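PDB 3ELE: amino Transferase, which probably transfers amino groups between amino acids and 2-oxo acids with pyridoxal-5'-phosphate as cofactor, as class I and II aminotransferases do. Local coordinates for residues Tyr103-Ala108 / Leu112-Arg117. Numbering follows the deposited sequence.
Sequences YMTMGA and LSICFR. With PLP (pyridoxal-5'-phosphate), chain E.
Ile114 reaches from the helix to the strand with a single methyl, CD1, which meets both Tyr103 and Thr105. From CB, which faces the strand, CG1 leaves anti to the carbonyl carbon (chi1 -73°), and the extended second torsion carries CD1 towards the strand, where it rests against the junction of Thr105 CG2 and the Tyr103 ring. There CD1 lies 3.6 Å from CG2 of Thr105 and 3.7 Å from CE1 of Tyr103, approaching the ring obliquely. CG2 of Thr105 also sits in the plane of the Tyr103 ring, at its edge, so the three groups close on one another. Val276 of helix 269-282 packs against both Tyr103 and Ile114.

Strand 102-105, at one border of the seven-stranded sheet, runs through Met106 and Gly107 into helix 108-119; this is the strand-turn-helix that seats the cofactor phosphate in fold-type I PLP enzymes. Gly107, at the N-cap, has a positive phi that calls for glycine, and its CA passes 3.6 Å from O1P of PLP. Ala108 N donates to O1P of PLP at 2.7 Å with a nearly straight N-H (163°), and its CB lies 3.2 Å from the same oxygen. The positive end of the helix dipole, directed at the phosphate, would probably stabilise its negative charge. Thr105 OG1 is hydrogen-bonded to Ser111 OG in the first turn of the helix.

One helical turn on, Leu112 N donates to Ala108 O at 2.9 Å, the first-turn bond of the helix, while CG of Leu112 lies 3.3 Å from that same Ala108 O.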
loop_
_atom_site.group_PDB
_atom_site.type_symbol
_atom_site.label_atom_id
_atom_site.label_comp_id
_atom_site.label_asym_id
_atom_site.label_seq_id
_atom_site.Cartn_x
_atom_site.Cartn_y
_atom_site.Cartn_z
ATOM N N TYR A 103 -0.264 10.256 10.193
ATOM C CA TYR A 103 0.539 9.252 9.467
ATOM C C TYR A 103 -0.104 9.146 8.088
ATOM O O TYR A 103 -1.253 8.727 8.002
ATOM C CB TYR A 103 0.542 7.910 10.207
ATOM C CG TYR A 103 1.377 6.830 9.560
ATOM C CD1 TYR A 103 0.866 6.057 8.528
ATOM C CD2 TYR A 103 2.666 6.563 9.981
ATOM C CE1 TYR A 103 1.612 5.065 7.915
ATOM C CE2 TYR A 103 3.422 5.577 9.372
ATOM C CZ TYR A 103 2.888 4.822 8.342
ATOM O OH TYR A 103 3.611 3.825 7.716
HETATM N N MSE A 104 0.616 9.524 7.031
HETATM C CA MSE A 104 0.061 9.533 5.675
HETATM C C MSE A 104 0.018 8.109 5.115
HETATM O O MSE A 104 1.010 7.388 5.180
HETATM C CB MSE A 104 0.842 10.456 4.735
HETATM C CG MSE A 104 0.987 11.912 5.241
HETATM SE SE MSE A 104 -0.666 12.751 5.762
HETATM C CE MSE A 104 -1.521 12.802 4.027
ATOM N N THR A 105 -1.138 7.742 4.567
ATOM C CA THR A 105 -1.401 6.390 4.076
ATOM C C THR A 105 -1.845 6.394 2.617
ATOM O O THR A 105 -2.113 7.440 2.035
ATOM C CB THR A 105 -2.489 5.686 4.925
ATOM O OG1 THR A 105 -3.732 6.390 4.781
ATOM C CG2 THR A 105 -2.089 5.586 6.406
HETATM N N MSE A 106 -1.943 5.192 2.064
HETATM C CA MSE A 106 -2.355 4.951 0.697
HETATM C C MSE A 106 -3.840 4.613 0.635
HETATM O O MSE A 106 -4.229 3.543 0.153
HETATM C CB MSE A 106 -1.462 3.858 0.110
HETATM C CG MSE A 106 0.023 4.326 0.128
HETATM SE SE MSE A 106 1.172 3.193 -0.840
HETATM C CE MSE A 106 1.079 1.762 0.333
ATOM N N GLY A 107 -4.661 5.545 1.126
ATOM C CA GLY A 107 -6.111 5.404 1.177
ATOM C C GLY A 107 -6.621 4.840 2.488
ATOM O O GLY A 107 -5.842 4.413 3.356
ATOM N N ALA A 108 -7.951 4.871 2.619
ATOM C CA ALA A 108 -8.666 4.400 3.789
ATOM C C ALA A 108 -8.487 2.911 4.063
ATOM O O ALA A 108 -8.459 2.534 5.211
ATOM C CB ALA A 108 -10.152 4.738 3.685
ATOM N N LEU A 112 -7.258 1.679 7.719
ATOM C CA LEU A 112 -7.983 0.644 8.510
ATOM C C LEU A 112 -7.093 -0.555 8.799
ATOM O O LEU A 112 -7.001 -0.983 9.959
ATOM C CB LEU A 112 -9.255 0.203 7.779
ATOM C CG LEU A 112 -10.342 1.286 7.671
ATOM C CD1 LEU A 112 -11.399 0.903 6.646
ATOM C CD2 LEU A 112 -10.969 1.578 9.032
ATOM N N SER A 113 -6.392 -1.045 7.762
ATOM C CA SER A 113 -5.474 -2.189 7.891
ATOM C C SER A 113 -4.418 -1.924 8.969
ATOM O O SER A 113 -4.228 -2.762 9.873
ATOM C CB SER A 113 -4.821 -2.529 6.543
ATOM O OG SER A 113 -5.796 -2.957 5.599
ATOM N N ILE A 114 -3.790 -0.744 8.899
ATOM C CA ILE A 114 -2.799 -0.284 9.900
ATOM C C ILE A 114 -3.371 -0.293 11.314
ATOM O O ILE A 114 -2.704 -0.754 12.230
ATOM C CB ILE A 114 -2.272 1.162 9.573
ATOM C CG1 ILE A 114 -1.333 1.121 8.376
ATOM C CG2 ILE A 114 -1.522 1.766 10.744
ATOM C CD1 ILE A 114 -1.045 2.469 7.802
ATOM N N CYS A 115 -4.600 0.216 11.485
ATOM C CA CYS A 115 -5.259 0.247 12.815
ATOM C C CYS A 115 -5.508 -1.144 13.412
ATOM O O CYS A 115 -5.189 -1.374 14.574
ATOM C CB CYS A 115 -6.559 1.058 12.796
ATOM S SG CYS A 115 -6.298 2.840 12.579
ATOM N N PHE A 116 -6.056 -2.062 12.621
ATOM C CA PHE A 116 -6.321 -3.420 13.119
ATOM C C PHE A 116 -5.013 -4.176 13.354
ATOM O O PHE A 116 -4.867 -4.876 14.377
ATOM C CB PHE A 116 -7.241 -4.210 12.199
ATOM C CG PHE A 116 -8.563 -3.537 11.919
ATOM C CD1 PHE A 116 -9.395 -3.128 12.963
ATOM C CD2 PHE A 116 -9.007 -3.368 10.600
ATOM C CE1 PHE A 116 -10.646 -2.515 12.693
ATOM C CE2 PHE A 116 -10.242 -2.775 10.322
ATOM C CZ PHE A 116 -11.064 -2.344 11.366
ATOM N N ARG A 117 -4.053 -3.996 12.439
ATOM C CA ARG A 117 -2.722 -4.603 12.569
ATOM C C ARG A 117 -1.980 -4.096 13.822
ATOM O O ARG A 117 -1.398 -4.884 14.561
ATOM C CB ARG A 117 -1.902 -4.351 11.302
ATOM C CG ARG A 117 -0.569 -5.082 11.198
ATOM C CD ARG A 117 -0.696 -6.587 11.418
ATOM N NE ARG A 117 0.543 -7.305 11.105
ATOM C CZ ARG A 117 0.884 -7.825 9.921
ATOM N NH1 ARG A 117 0.078 -7.767 8.875
ATOM N NH2 ARG A 117 2.048 -8.453 9.795
HETATM N N1 PLP E . -14.712 2.897 4.068
HETATM C C2 PLP E . -15.981 2.914 3.486
HETATM C C2A PLP E . -17.188 2.898 4.369
HETATM C C3 PLP E . -16.122 2.976 2.085
HETATM O O3 PLP E . -17.368 3.010 1.506
HETATM C C4 PLP E . -14.978 2.980 1.253
HETATM C C4A PLP E . -15.207 2.597 -0.198
HETATM O O4A PLP E . -15.209 1.411 -0.529
HETATM C C5 PLP E . -13.690 2.964 1.872
HETATM C C6 PLP E . -13.570 2.918 3.284
HETATM C C5A PLP E . -12.399 2.933 1.082
HETATM O O4P PLP E . -11.877 4.196 0.813
HETATM P P PLP E . -10.432 4.264 0.101
HETATM O O1P PLP E . -9.678 5.464 0.598
HETATM O O2P PLP E . -10.623 4.464 -1.375
HETATM O O3P PLP E . -9.627 3.029 0.341
#